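Local coordinates for putative monooxygenase Rv0793 (Mycobacterium tuberculosis, PDB 1Y0H), which is a putative homodimeric monooxygenase that might take part in antibiotic biosynthesis or scavenge reactive oxygen species to help evade host defences, at residues A7-F12 against E52-E57; S20-L25 against G82-R87; L25-I30 against Y42-S47; T31-E36 against S71-N76. All blocks are in the same frame, centred on the assembly; numbering follows the deposited sequence. Where two conformers were deposited one is given.

Contact 1. Residues A7-F12 against E52-E57; sequences AVIARF and ELVLFE
Ile-9 and Phe-56 face each other across two antiparallel strands, 7-12 and 53-57, and here the packing is close: Ile-9 CG1 meets the edge of the Phe-56 ring, 3.5 Å from CD2. With its CG anti to the backbone N (chi1 -166°), Phe-56 leans back toward 7-12, so that its CZ also reaches Ala-7 CB at 3.9 Å. Alongside, Ile-9 CG2 and Val-54 CG1 point the same way, 4.0 Å apart. Six backbone bonds lace the strands at the hydrogen-bonded pairs Val-8/Glu-57, Ala-10/Leu-55 and Phe-12/Leu-53; Leu-55 N to Ala-10 O measures 2.8 Å.

The opposite face is looser at Ala-10, whose CB stays 4.3 Å from Leu-55 CB. Further along, Phe-12 CE1 comes within 3.8 Å of Leu-55 CD1. The partly exposed end belongs to Glu-52, back on the face of Ile-9 and Val-54. There Glu-52 OE1 takes NE of Arg-11, in one of two modelled conformers, at 2.9 Å through the syn lone pair, with the carboxylate and guanidinium planes 78° apart, a salt bridge that is somewhat bent (142° at the hydrogen).

These are the two middle strands of the antiparallel ferredoxin-like sheet, flanked by 90-96 and 39-47. Phe-12 and Leu-53 rest on helix 19-35, whereas Ile-9 and Phe-56 face the second subunit, where Phe-56 stacks on Phe-56 of that chain.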
loop_
_atom_site.group_PDB
_atom_site.type_symbol
_atom_site.label_atom_id
_atom_site.label_comp_id
_atom_site.label_asym_id
_atom_site.label_seq_id
_atom_site.Cartn_x
_atom_site.Cartn_y
_atom_site.Cartn_z
ATOM N N ALA A 7 7.611 -5.181 0.150
ATOM C CA ALA A 7 6.507 -4.618 -0.623
ATOM C C ALA A 7 6.882 -3.223 -1.135
ATOM O O ALA A 7 7.822 -2.606 -0.663
ATOM C CB ALA A 7 5.209 -4.577 0.206
ATOM N N VAL A 8 6.133 -2.727 -2.112
ATOM C CA VAL A 8 6.362 -1.394 -2.643
ATOM C C VAL A 8 5.003 -0.758 -2.861
ATOM O O VAL A 8 4.068 -1.416 -3.344
ATOM C CB VAL A 8 7.103 -1.431 -4.013
ATOM C CG1 VAL A 8 7.363 -0.021 -4.544
ATOM C CG2 VAL A 8 8.408 -2.203 -3.904
ATOM N N ILE A 9 4.885 0.504 -2.459
ATOM C CA ILE A 9 3.737 1.315 -2.852
ATOM C C ILE A 9 4.266 2.342 -3.833
ATOM O O ILE A 9 5.241 3.029 -3.549
ATOM C CB ILE A 9 3.092 2.045 -1.649
ATOM C CG1 ILE A 9 2.530 1.040 -0.659
ATOM C CG2 ILE A 9 1.964 3.011 -2.121
ATOM C CD1 ILE A 9 2.139 1.664 0.700
ATOM N N ALA A 10 3.608 2.455 -4.982
ATOM C CA ALA A 10 3.973 3.480 -5.962
ATOM C C ALA A 10 2.720 4.278 -6.261
ATOM O O ALA A 10 1.693 3.708 -6.662
ATOM C CB ALA A 10 4.516 2.849 -7.230
ATOM N N ARG A 11 2.822 5.589 -6.080
ATOM C CA ARG A 11 1.691 6.507 -6.292
ATOM C C ARG A 11 1.957 7.396 -7.491
ATOM O O ARG A 11 3.040 7.993 -7.603
ATOM C CB ARG A 11 1.451 7.367 -5.046
ATOM C CG ARG A 11 1.410 6.564 -3.765
ATOM C CD ARG A 11 0.945 7.397 -2.576
ATOM N NE ARG A 11 -0.416 6.996 -2.216
ATOM C CZ ARG A 11 -0.773 6.444 -1.059
ATOM N NH1 ARG A 11 -2.032 6.099 -0.877
ATOM N NH2 ARG A 11 0.103 6.250 -0.075
ATOM N N PHE A 12 0.959 7.485 -8.378
ATOM C CA PHE A 12 1.083 8.239 -9.634
ATOM C C PHE A 12 0.022 9.312 -9.689
ATOM O O PHE A 12 -1.157 9.027 -9.475
ATOM C CB PHE A 12 0.897 7.330 -10.848
ATOM C CG PHE A 12 1.785 6.121 -10.849
ATOM C CD1 PHE A 12 1.443 4.988 -10.108
ATOM C CD2 PHE A 12 2.956 6.114 -11.601
ATOM C CE1 PHE A 12 2.290 3.867 -10.103
ATOM C CE2 PHE A 12 3.789 4.999 -11.618
ATOM C CZ PHE A 12 3.460 3.881 -10.867
ATOM N N GLU A 52 -5.105 9.964 -7.845
ATOM C CA GLU A 52 -3.932 9.096 -7.958
ATOM C C GLU A 52 -4.277 7.707 -8.458
ATOM O O GLU A 52 -5.347 7.164 -8.156
ATOM C CB GLU A 52 -3.272 8.868 -6.592
ATOM C CG GLU A 52 -2.773 10.056 -5.823
ATOM C CD GLU A 52 -2.404 9.643 -4.398
ATOM O OE1 GLU A 52 -1.825 8.543 -4.232
ATOM O OE2 GLU A 52 -2.716 10.389 -3.443
ATOM N N LEU A 53 -3.331 7.115 -9.179
ATOM C CA LEU A 53 -3.327 5.683 -9.385
ATOM C C LEU A 53 -2.251 5.118 -8.459
ATOM O O LEU A 53 -1.228 5.761 -8.217
ATOM C CB LEU A 53 -3.062 5.324 -10.852
ATOM C CG LEU A 53 -4.060 5.842 -11.902
ATOM C CD1 LEU A 53 -3.775 5.166 -13.227
ATOM C CD2 LEU A 53 -5.509 5.591 -11.472
ATOM N N VAL A 54 -2.510 3.945 -7.897
ATOM C CA VAL A 54 -1.615 3.379 -6.886
ATOM C C VAL A 54 -1.347 1.922 -7.211
ATOM O O VAL A 54 -2.292 1.165 -7.471
ATOM C CB VAL A 54 -2.236 3.492 -5.475
ATOM C CG1 VAL A 54 -1.317 2.855 -4.422
ATOM C CG2 VAL A 54 -2.549 4.975 -5.136
ATOM N N LEU A 55 -0.066 1.551 -7.229
ATOM C CA LEU A 55 0.320 0.137 -7.317
ATOM C C LEU A 55 0.720 -0.330 -5.944
ATOM O O LEU A 55 1.467 0.356 -5.244
ATOM C CB LEU A 55 1.504 -0.077 -8.279
ATOM C CG LEU A 55 1.177 -0.093 -9.769
ATOM C CD1 LEU A 55 2.488 0.063 -10.521
ATOM C CD2 LEU A 55 0.468 -1.383 -10.198
ATOM N N PHE A 56 0.197 -1.487 -5.545
ATOM C CA PHE A 56 0.753 -2.184 -4.399
ATOM C C PHE A 56 1.422 -3.450 -4.913
ATOM O O PHE A 56 0.792 -4.258 -5.583
ATOM C CB PHE A 56 -0.314 -2.510 -3.349
ATOM C CG PHE A 56 0.273 -2.928 -2.038
ATOM C CD1 PHE A 56 0.313 -4.264 -1.668
ATOM C CD2 PHE A 56 0.814 -1.985 -1.187
ATOM C CE1 PHE A 56 0.882 -4.652 -0.447
ATOM C CE2 PHE A 56 1.389 -2.362 0.038
ATOM C CZ PHE A 56 1.425 -3.704 0.393
ATOM N N GLU A 57 2.700 -3.608 -4.582
ATOM C CA GLU A 57 3.528 -4.688 -5.110
ATOM C C GLU A 57 4.157 -5.453 -3.960
ATOM O O GLU A 57 4.578 -4.858 -2.973
ATOM C CB GLU A 57 4.660 -4.108 -5.961
ATOM C CG GLU A 57 4.234 -2.969 -6.858
ATOM C CD GLU A 57 5.386 -2.248 -7.527
ATOM O OE1 GLU A 57 6.506 -2.822 -7.661
ATOM O OE2 GLU A 57 5.148 -1.088 -7.941
#

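Contact 2. Residues S20-L25 against G82-R87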
loop_
_atom_site.group_PDB
_atom_site.type_symbol
_atom_site.label_atom_id
_atom_site.label_comp_id
_atom_site.label_asym_id
_atom_site.label_seq_id
_atom_site.Cartn_x
_atom_site.Cartn_y
_atom_site.Cartn_z
ATOM N N SER A 20 -5.687 8.384 -19.112
ATOM C CA SER A 20 -5.854 7.146 -19.892
ATOM C C SER A 20 -4.517 6.604 -20.405
ATOM O O SER A 20 -4.307 5.398 -20.424
ATOM C CB SER A 20 -6.858 7.321 -21.039
ATOM O OG SER A 20 -6.414 8.272 -21.974
ATOM N N ALA A 21 -3.598 7.494 -20.765
ATOM C CA ALA A 21 -2.262 7.073 -21.173
ATOM C C ALA A 21 -1.492 6.404 -20.023
ATOM O O ALA A 21 -0.815 5.376 -20.221
ATOM C CB ALA A 21 -1.479 8.267 -21.763
ATOM N N LEU A 22 -1.612 6.965 -18.822
ATOM C CA LEU A 22 -0.939 6.379 -17.669
ATOM C C LEU A 22 -1.531 5.010 -17.376
ATOM O O LEU A 22 -0.793 4.053 -17.133
ATOM C CB LEU A 22 -1.072 7.277 -16.445
ATOM C CG LEU A 22 -0.458 6.692 -15.161
ATOM C CD1 LEU A 22 1.045 6.479 -15.253
ATOM C CD2 LEU A 22 -0.849 7.614 -14.027
ATOM N N ARG A 23 -2.857 4.916 -17.411
ATOM C CA ARG A 23 -3.504 3.628 -17.158
ATOM C C ARG A 23 -2.971 2.555 -18.114
ATOM O O ARG A 23 -2.631 1.441 -17.684
ATOM C CB ARG A 23 -5.025 3.747 -17.245
ATOM C CG ARG A 23 -5.741 2.402 -17.154
ATOM C CD ARG A 23 -5.563 1.778 -15.793
ATOM N NE ARG A 23 -6.187 0.452 -15.724
ATOM C CZ ARG A 23 -7.485 0.230 -15.541
ATOM N NH1 ARG A 23 -7.927 -1.026 -15.494
ATOM N NH2 ARG A 23 -8.340 1.239 -15.387
ATOM N N ALA A 24 -2.855 2.896 -19.395
ATOM C CA ALA A 24 -2.339 1.959 -20.405
ATOM C C ALA A 24 -0.893 1.540 -20.136
ATOM O O ALA A 24 -0.535 0.371 -20.301
ATOM C CB ALA A 24 -2.471 2.556 -21.781
ATOM N N LEU A 25 -0.076 2.505 -19.717
ATOM C CA LEU A 25 1.322 2.251 -19.378
ATOM C C LEU A 25 1.428 1.285 -18.203
ATOM O O LEU A 25 2.210 0.321 -18.234
ATOM C CB LEU A 25 2.039 3.564 -19.064
ATOM C CG LEU A 25 3.554 3.449 -18.931
ATOM C CD1 LEU A 25 4.202 3.265 -20.300
ATOM C CD2 LEU A 25 4.090 4.702 -18.261
ATOM N N GLY A 82 7.285 9.561 -16.367
ATOM C CA GLY A 82 7.393 10.906 -15.803
ATOM C C GLY A 82 6.687 11.975 -16.601
ATOM O O GLY A 82 6.141 12.937 -16.042
ATOM N N GLU A 83 6.696 11.778 -17.911
ATOM C CA GLU A 83 6.148 12.709 -18.885
ATOM C C GLU A 83 4.618 12.798 -18.823
ATOM O O GLU A 83 4.026 13.686 -19.444
ATOM C CB GLU A 83 6.612 12.289 -20.278
ATOM C CG GLU A 83 8.137 12.448 -20.526
ATOM C CD GLU A 83 9.063 11.515 -19.710
ATOM O OE1 GLU A 83 8.627 10.458 -19.195
ATOM O OE2 GLU A 83 10.270 11.849 -19.591
ATOM N N LEU A 84 3.989 11.875 -18.088
ATOM C CA LEU A 84 2.527 11.844 -17.960
ATOM C C LEU A 84 2.027 12.458 -16.654
ATOM O O LEU A 84 0.819 12.602 -16.453
ATOM C CB LEU A 84 2.026 10.390 -18.049
ATOM C CG LEU A 84 2.453 9.631 -19.312
ATOM C CD1 LEU A 84 1.974 8.209 -19.248
ATOM C CD2 LEU A 84 1.844 10.318 -20.525
ATOM N N LEU A 85 2.958 12.814 -15.770
ATOM C CA LEU A 85 2.611 13.122 -14.378
ATOM C C LEU A 85 2.818 14.576 -14.007
ATOM O O LEU A 85 3.555 15.304 -14.669
ATOM C CB LEU A 85 3.432 12.241 -13.436
ATOM C CG LEU A 85 3.484 10.747 -13.759
ATOM C CD1 LEU A 85 4.478 10.043 -12.859
ATOM C CD2 LEU A 85 2.086 10.110 -13.664
ATOM N N THR A 86 2.137 14.991 -12.949
ATOM C CA THR A 86 2.278 16.342 -12.407
ATOM C C THR A 86 3.476 16.431 -11.477
ATOM O O THR A 86 3.888 17.521 -11.092
ATOM C CB THR A 86 1.060 16.772 -11.585
ATOM O OG1 THR A 86 0.858 15.849 -10.501
ATOM C CG2 THR A 86 -0.194 16.848 -12.449
ATOM N N ARG A 87 4.002 15.271 -11.099
ATOM C CA ARG A 87 5.120 15.181 -10.168
ATOM C C ARG A 87 5.686 13.771 -10.309
ATOM O O ARG A 87 4.995 12.884 -10.808
ATOM C CB ARG A 87 4.622 15.411 -8.741
ATOM C CG ARG A 87 3.437 14.508 -8.401
ATOM C CD ARG A 87 2.811 14.848 -7.081
ATOM N NE ARG A 87 3.560 14.258 -5.994
ATOM C CZ ARG A 87 3.290 14.444 -4.707
ATOM N NH1 ARG A 87 2.275 15.221 -4.337
ATOM N NH2 ARG A 87 4.044 13.853 -3.793
#
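No flat side chain takes part where Leu-84 meets Ala-21 and Leu-22: there is no ring face or edge, only branched aliphatic groups set against a helix. Leu-84 carries most of the contact. Its CD1 comes down on the helix backbone, 3.8 Å from Leu-22 CA, and on the next turn Leu-25 CD2 approaches the same methyl to 4.2 Å. The other branch, CD2, turns to Ala-21 CB at 4.1 Å, so one methyl lies on the backbone at Leu-22 and the other on the Ala-21 methyl. CB already points to the helix, and with CG opposite the carbonyl carbon (chi1 -56°) and an extended chi2 the fork ends on it.

Leu-85 starts off to one side, but its CD2 swings in to meet Leu-22 CD2 at 3.9 Å, the side chains crossing at about a right angle. Leu-22 is the buried member; Ala-21, Leu-25 and both loop leucines are partly exposed.

The contact lays the short 3-10 turn 82-84 and the chain beyond it, on the way from helix 72-78 to strand 90-96, against the N-terminal part of helix 19-35. Phe-12 of strand 6-12 packs on both Leu-22 and Leu-85, tying this surface patch to the sheet.

Contact 3. Residues L25-I30 against Y42-S47. With ACT (acetate ion), chain C.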
loop_
_atom_site.group_PDB
_atom_site.type_symbol
_atom_site.label_atom_id
_atom_site.label_comp_id
_atom_site.label_asym_id
_atom_site.label_seq_id
_atom_site.Cartn_x
_atom_site.Cartn_y
_atom_site.Cartn_z
ATOM N N LEU A 25 -0.076 2.505 -19.717
ATOM C CA LEU A 25 1.322 2.251 -19.378
ATOM C C LEU A 25 1.428 1.285 -18.203
ATOM O O LEU A 25 2.210 0.321 -18.234
ATOM C CB LEU A 25 2.039 3.564 -19.064
ATOM C CG LEU A 25 3.554 3.449 -18.931
ATOM C CD1 LEU A 25 4.202 3.265 -20.300
ATOM C CD2 LEU A 25 4.090 4.702 -18.261
ATOM N N LEU A 26 0.641 1.546 -17.163
ATOM C CA LEU A 26 0.663 0.681 -15.993
ATOM C C LEU A 26 0.029 -0.679 -16.292
ATOM O O LEU A 26 0.527 -1.702 -15.830
ATOM C CB LEU A 26 0.013 1.383 -14.797
ATOM C CG LEU A 26 0.672 2.700 -14.358
ATOM C CD1 LEU A 26 -0.022 3.236 -13.120
ATOM C CD2 LEU A 26 2.168 2.549 -14.107
ATOM N N ASP A 27 -1.031 -0.703 -17.101
ATOM C CA ASP A 27 -1.667 -1.964 -17.489
ATOM C C ASP A 27 -0.673 -2.931 -18.103
ATOM O O ASP A 27 -0.711 -4.132 -17.816
ATOM C CB ASP A 27 -2.793 -1.737 -18.509
ATOM C CG ASP A 27 -4.094 -1.241 -17.880
ATOM O OD1 ASP A 27 -4.294 -1.345 -16.655
ATOM O OD2 ASP A 27 -4.960 -0.742 -18.651
ATOM N N ALA A 28 0.212 -2.410 -18.948
ATOM C CA ALA A 28 1.173 -3.230 -19.684
ATOM C C ALA A 28 2.221 -3.877 -18.777
ATOM O O ALA A 28 2.909 -4.808 -19.184
ATOM C CB ALA A 28 1.846 -2.409 -20.767
ATOM N N MET A 29 2.333 -3.368 -17.557
ATOM C CA MET A 29 3.286 -3.894 -16.574
ATOM C C MET A 29 2.737 -5.117 -15.864
ATOM O O MET A 29 3.497 -5.908 -15.314
ATOM C CB MET A 29 3.595 -2.829 -15.528
ATOM C CG MET A 29 4.491 -1.694 -16.042
ATOM S SD MET A 29 6.190 -2.229 -16.344
ATOM C CE MET A 29 6.779 -2.451 -14.667
ATOM N N ILE A 30 1.415 -5.247 -15.838
ATOM C CA ILE A 30 0.765 -6.205 -14.949
ATOM C C ILE A 30 1.068 -7.659 -15.282
ATOM O O ILE A 30 1.531 -8.406 -14.426
ATOM C CB ILE A 30 -0.765 -5.950 -14.825
ATOM C CG1 ILE A 30 -0.989 -4.568 -14.203
ATOM C CG2 ILE A 30 -1.414 -7.028 -13.967
ATOM C CD1 ILE A 30 -2.457 -4.173 -14.078
ATOM N N TYR A 42 0.921 -7.900 -7.534
ATOM C CA TYR A 42 1.115 -6.621 -8.214
ATOM C C TYR A 42 -0.278 -6.165 -8.612
ATOM O O TYR A 42 -0.848 -6.680 -9.571
ATOM C CB TYR A 42 2.000 -6.859 -9.436
ATOM C CG TYR A 42 2.534 -5.641 -10.149
ATOM C CD1 TYR A 42 1.920 -5.164 -11.315
ATOM C CD2 TYR A 42 3.691 -4.998 -9.699
ATOM C CE1 TYR A 42 2.436 -4.064 -12.008
ATOM C CE2 TYR A 42 4.211 -3.888 -10.398
ATOM C CZ TYR A 42 3.574 -3.437 -11.543
ATOM O OH TYR A 42 4.077 -2.364 -12.228
ATOM N N ASP A 43 -0.825 -5.225 -7.846
ATOM C CA ASP A 43 -2.234 -4.833 -7.976
ATOM C C ASP A 43 -2.383 -3.325 -8.176
ATOM O O ASP A 43 -1.716 -2.538 -7.523
ATOM C CB ASP A 43 -3.027 -5.288 -6.740
ATOM C CG ASP A 43 -3.036 -6.796 -6.584
ATOM O OD1 ASP A 43 -3.260 -7.492 -7.593
ATOM O OD2 ASP A 43 -2.820 -7.281 -5.454
ATOM N N LEU A 44 -3.296 -2.948 -9.066
ATOM C CA LEU A 44 -3.506 -1.548 -9.420
ATOM C C LEU A 44 -4.828 -1.036 -8.859
ATOM O O LEU A 44 -5.863 -1.685 -8.996
ATOM C CB LEU A 44 -3.539 -1.386 -10.944
ATOM C CG LEU A 44 -3.790 0.012 -11.510
ATOM C CD1 LEU A 44 -2.722 1.023 -11.095
ATOM C CD2 LEU A 44 -3.867 -0.085 -13.029
ATOM N N TYR A 45 -4.768 0.149 -8.257
ATOM C CA TYR A 45 -5.927 0.818 -7.674
ATOM C C TYR A 45 -6.002 2.259 -8.137
ATOM O O TYR A 45 -5.016 2.811 -8.631
ATOM C CB TYR A 45 -5.803 0.856 -6.150
ATOM C CG TYR A 45 -5.591 -0.486 -5.514
ATOM C CD1 TYR A 45 -4.308 -1.023 -5.369
ATOM C CD2 TYR A 45 -6.672 -1.211 -5.035
ATOM C CE1 TYR A 45 -4.124 -2.267 -4.782
ATOM C CE2 TYR A 45 -6.501 -2.442 -4.452
ATOM C CZ TYR A 45 -5.226 -2.961 -4.331
ATOM O OH TYR A 45 -5.055 -4.187 -3.748
ATOM N N GLU A 46 -7.170 2.872 -7.961
ATOM C CA GLU A 46 -7.239 4.342 -7.993
ATOM C C GLU A 46 -7.631 4.885 -6.623
ATOM O O GLU A 46 -8.373 4.242 -5.890
ATOM C CB GLU A 46 -8.186 4.862 -9.085
ATOM C CG GLU A 46 -9.648 4.505 -8.926
ATOM C CD GLU A 46 -10.577 5.268 -9.886
ATOM O OE1 GLU A 46 -11.732 5.517 -9.495
ATOM O OE2 GLU A 46 -10.172 5.608 -11.026
ATOM N N SER A 47 -7.132 6.063 -6.267
ATOM C CA SER A 47 -7.487 6.639 -4.975
ATOM C C SER A 47 -8.964 7.012 -5.005
ATOM O O SER A 47 -9.504 7.320 -6.069
ATOM C CB SER A 47 -6.626 7.857 -4.657
ATOM O OG SER A 47 -6.879 8.880 -5.587
HETATM C C ACT C . 6.439 -0.417 -10.898
HETATM O O ACT C . 6.501 -1.642 -11.129
HETATM O OXT ACT C . 6.914 -0.014 -9.806
HETATM C CH3 ACT C . 5.813 0.514 -11.887
#
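Tyr-42 reaches from strand 42-47 to helix 25-30 and meets Met-29 and Ile-30 along the CD1 and CE1 flank of its ring, both approaching obliquely. Met-29 CB sits 3.4 Å from Tyr-42 OH, and Ile-30 CG1 lies 4.1 Å from Tyr-42 CE1. CG of Tyr-42 lies anti to the backbone N (chi1 -169°), which stretches the phenol across to the helix. There the hydroxyl donates to O of a bound acetate at 2.8 Å, and that oxygen lies at the ring edge, in plane. Met-29, bent at chi2 and chi3, curls so that its CE also stands 3.6 Å from the acetate O.

Two residues on, past Asp-43, which points away, Leu-44 comes to the helix. Its CD1 touches Leu-26 CD1 at 4.0 Å, the side chains crossing nearly at right angles, and Ile-30 CD1 lies 4.3 Å from Leu-44 CB. Leu-44 CD2 brushes Asp-27 OD1, an oxygen already held in a salt bridge to Arg-23.

In the next shell, His-68 shares the acetate, which probably comes from the crystallisation liquor but may mark a pocket. Helix 25-30 runs nearly antiparallel to the strand (156°), covering it from one side, while helix 72-78 touches Met-29. Strand 53-59 is the neighbour of 42-47 in the ferredoxin-like antiparallel sheet, against which helix 19-35 packs; residues 44-47 carry that sheet on into the second subunit.

Contact 4. Residues T31-E36 against S71-N76; sequences TPTRAE and SPHYLN. With ACT (acetate ion), chain D.
His-73 and Glu-36 form a histidine-carboxylate hydrogen bond between the end of helix 19-35 and the N-capped start of helix 72-78 in this ferredoxin-like fold. The two side chains come from opposite directions: His-73 NE2 donates to Glu-36 OE2 at 2.8 Å, nearly in the ring plane (12° out of it), and OE2 receives it on its anti lone pair. Carboxylate and imidazole planes stand 45° apart. OE2 also accepts from His-68 ND1, so two histidines grip one oxygen, and Glu-36 helps position a histidine whose NE2 holds the acetate next to Tyr-42.

Both faces of the imidazole are covered. Over the centre of one lies Pro-32 CB, 3.6 Å from the His-73 ring centroid and almost on the normal, a CH-pi contact in which proline and imidazole lie antiparallel alongside one another. Over the other face sits Ser-71 OG, 3.2 Å above the His-73 ring plane. The ring is sandwiched between a proline and the helix cap, with CG held between the backbone N and the carbonyl carbon (chi1 45°), the crowded position that turns it back over Ser-71.

Ser-71 OG caps its helix by accepting from Tyr-74 N at 3.2 Å and is hydrogen-bonded to His-68 O as well. Thr-33 adds a touch at the ring edge, with OG1 3.4 Å from His-73 CD2; that hydroxyl is hydrogen-bonded to Met-29 O in the preceding helical turn. Further out, Tyr-74 OH donates to OXT of a second acetate at 2.6 Å, with that oxygen at the edge of the phenol ring.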
loop_
_atom_site.group_PDB
_atom_site.type_symbol
_atom_site.label_atom_id
_atom_site.label_comp_id
_atom_site.label_asym_id
_atom_site.label_seq_id
_atom_site.Cartn_x
_atom_site.Cartn_y
_atom_site.Cartn_z
ATOM N N THR A 31 0.812 -8.071 -16.524
ATOM C CA THR A 31 1.095 -9.463 -16.902
ATOM C C THR A 31 2.577 -9.891 -16.722
ATOM O O THR A 31 2.837 -10.877 -16.021
ATOM C CB THR A 31 0.521 -9.796 -18.286
ATOM O OG1 THR A 31 -0.897 -9.920 -18.147
ATOM C CG2 THR A 31 1.074 -11.108 -18.813
ATOM N N PRO A 32 3.534 -9.153 -17.334
ATOM C CA PRO A 32 4.942 -9.549 -17.160
ATOM C C PRO A 32 5.431 -9.463 -15.715
ATOM O O PRO A 32 6.256 -10.289 -15.314
ATOM C CB PRO A 32 5.713 -8.565 -18.044
ATOM C CG PRO A 32 4.770 -7.422 -18.302
ATOM C CD PRO A 32 3.392 -7.982 -18.216
ATOM N N THR A 33 4.930 -8.506 -14.932
ATOM C CA THR A 33 5.367 -8.418 -13.538
ATOM C C THR A 33 4.795 -9.555 -12.706
ATOM O O THR A 33 5.528 -10.192 -11.961
ATOM C CB THR A 33 5.045 -7.071 -12.880
ATOM O OG1 THR A 33 5.580 -6.009 -13.692
ATOM C CG2 THR A 33 5.688 -7.036 -11.485
ATOM N N ARG A 34 3.502 -9.835 -12.843
ATOM C CA ARG A 34 2.916 -10.966 -12.107
ATOM C C ARG A 34 3.584 -12.286 -12.493
ATOM O O ARG A 34 3.619 -13.208 -11.685
ATOM C CB ARG A 34 1.399 -11.064 -12.310
ATOM C CG ARG A 34 0.628 -9.987 -11.569
ATOM C CD ARG A 34 -0.870 -10.148 -11.798
ATOM N NE ARG A 34 -1.610 -9.036 -11.217
ATOM C CZ ARG A 34 -2.860 -8.712 -11.525
ATOM N NH1 ARG A 34 -3.552 -9.422 -12.414
ATOM N NH2 ARG A 34 -3.425 -7.675 -10.923
ATOM N N ALA A 35 4.104 -12.357 -13.722
ATOM C CA ALA A 35 4.770 -13.565 -14.237
ATOM C C ALA A 35 6.177 -13.781 -13.678
ATOM O O ALA A 35 6.718 -14.887 -13.784
ATOM C CB ALA A 35 4.796 -13.567 -15.761
ATOM N N GLU A 36 6.761 -12.730 -13.103
ATOM C CA GLU A 36 8.064 -12.839 -12.433
ATOM C C GLU A 36 8.027 -13.883 -11.319
ATOM O O GLU A 36 7.139 -13.855 -10.456
ATOM C CB GLU A 36 8.496 -11.485 -11.856
ATOM C CG GLU A 36 8.775 -10.383 -12.887
ATOM C CD GLU A 36 8.941 -8.986 -12.267
ATOM O OE1 GLU A 36 9.147 -8.875 -11.035
ATOM O OE2 GLU A 36 8.862 -7.979 -13.013
ATOM N N SER A 71 14.202 -5.294 -15.366
ATOM C CA SER A 71 13.447 -6.008 -16.398
ATOM C C SER A 71 13.107 -5.123 -17.597
ATOM O O SER A 71 13.014 -3.897 -17.457
ATOM C CB SER A 71 12.161 -6.577 -15.809
ATOM O OG SER A 71 11.248 -5.538 -15.504
ATOM N N PRO A 72 12.920 -5.738 -18.785
ATOM C CA PRO A 72 12.592 -4.974 -19.982
ATOM C C PRO A 72 11.303 -4.190 -19.828
ATOM O O PRO A 72 11.216 -3.055 -20.305
ATOM C CB PRO A 72 12.438 -6.058 -21.065
ATOM C CG PRO A 72 13.230 -7.179 -20.576
ATOM C CD PRO A 72 13.052 -7.176 -19.092
ATOM N N HIS A 73 10.307 -4.777 -19.172
ATOM C CA HIS A 73 9.051 -4.069 -18.980
ATOM C C HIS A 73 9.223 -2.869 -18.046
ATOM O O HIS A 73 8.680 -1.796 -18.322
ATOM C CB HIS A 73 7.896 -4.994 -18.562
ATOM C CG HIS A 73 8.253 -5.988 -17.501
ATOM N ND1 HIS A 73 9.072 -7.070 -17.741
ATOM C CD2 HIS A 73 7.861 -6.089 -16.208
ATOM C CE1 HIS A 73 9.196 -7.775 -16.632
ATOM N NE2 HIS A 73 8.471 -7.202 -15.688
ATOM N N TYR A 74 9.997 -3.030 -16.972
ATOM C CA TYR A 74 10.213 -1.918 -16.049
ATOM C C TYR A 74 10.964 -0.793 -16.743
ATOM O O TYR A 74 10.613 0.371 -16.603
ATOM C CB TYR A 74 10.958 -2.356 -14.787
ATOM C CG TYR A 74 11.165 -1.240 -13.779
ATOM C CD1 TYR A 74 10.191 -0.956 -12.812
ATOM C CD2 TYR A 74 12.312 -0.452 -13.815
ATOM C CE1 TYR A 74 10.377 0.063 -11.880
ATOM C CE2 TYR A 74 12.505 0.570 -12.895
ATOM C CZ TYR A 74 11.536 0.822 -11.937
ATOM O OH TYR A 74 11.723 1.832 -11.024
ATOM N N LEU A 75 12.002 -1.137 -17.491
ATOM C CA LEU A 75 12.816 -0.102 -18.121
ATOM C C LEU A 75 12.039 0.684 -19.175
ATOM O O LEU A 75 12.251 1.894 -19.322
ATOM C CB LEU A 75 14.109 -0.686 -18.693
ATOM C CG LEU A 75 15.104 -1.251 -17.671
ATOM C CD1 LEU A 75 16.305 -1.814 -18.401
ATOM C CD2 LEU A 75 15.538 -0.243 -16.590
ATOM N N ASN A 76 11.144 0.008 -19.891
ATOM C CA ASN A 76 10.273 0.661 -20.865
ATOM C C ASN A 76 9.356 1.649 -20.161
ATOM O O ASN A 76 9.195 2.788 -20.601
ATOM C CB ASN A 76 9.442 -0.369 -21.639
ATOM C CG ASN A 76 8.473 0.280 -22.607
ATOM O OD1 ASN A 76 8.885 0.950 -23.547
ATOM N ND2 ASN A 76 7.177 0.075 -22.387
HETATM C C ACT D . 9.080 3.072 -9.823
HETATM O O ACT D . 7.941 2.534 -9.748
HETATM O OXT ACT D . 10.019 2.516 -9.198
HETATM C CH3 ACT D . 9.307 4.323 -10.614
#

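In the fold
Contacts 1 and 3 are the buried ones, contact 2 lies at the surface and contact 4 is partly buried. Contacts 2, 3 and 4 follow helix 19-35 from its N-terminal part to its end, each against a different partner: a loop, the outermost strand of the chain's own sheet and a second helix. Contact 1 joins strand to strand and relies on backbone hydrogen bonds, contact 2 is purely aliphatic, contact 3 mixes apolar packing with a phenol-acetate bond, and contact 4 combines a hydrogen bond with a CH-pi contact on one imidazole. Contacts 1 and 2 meet where Leu-53 packs on Leu-22. Arg-34 ties contact 4 to contact 3 through Tyr-42 O; contacts 1 and 4 do not touch.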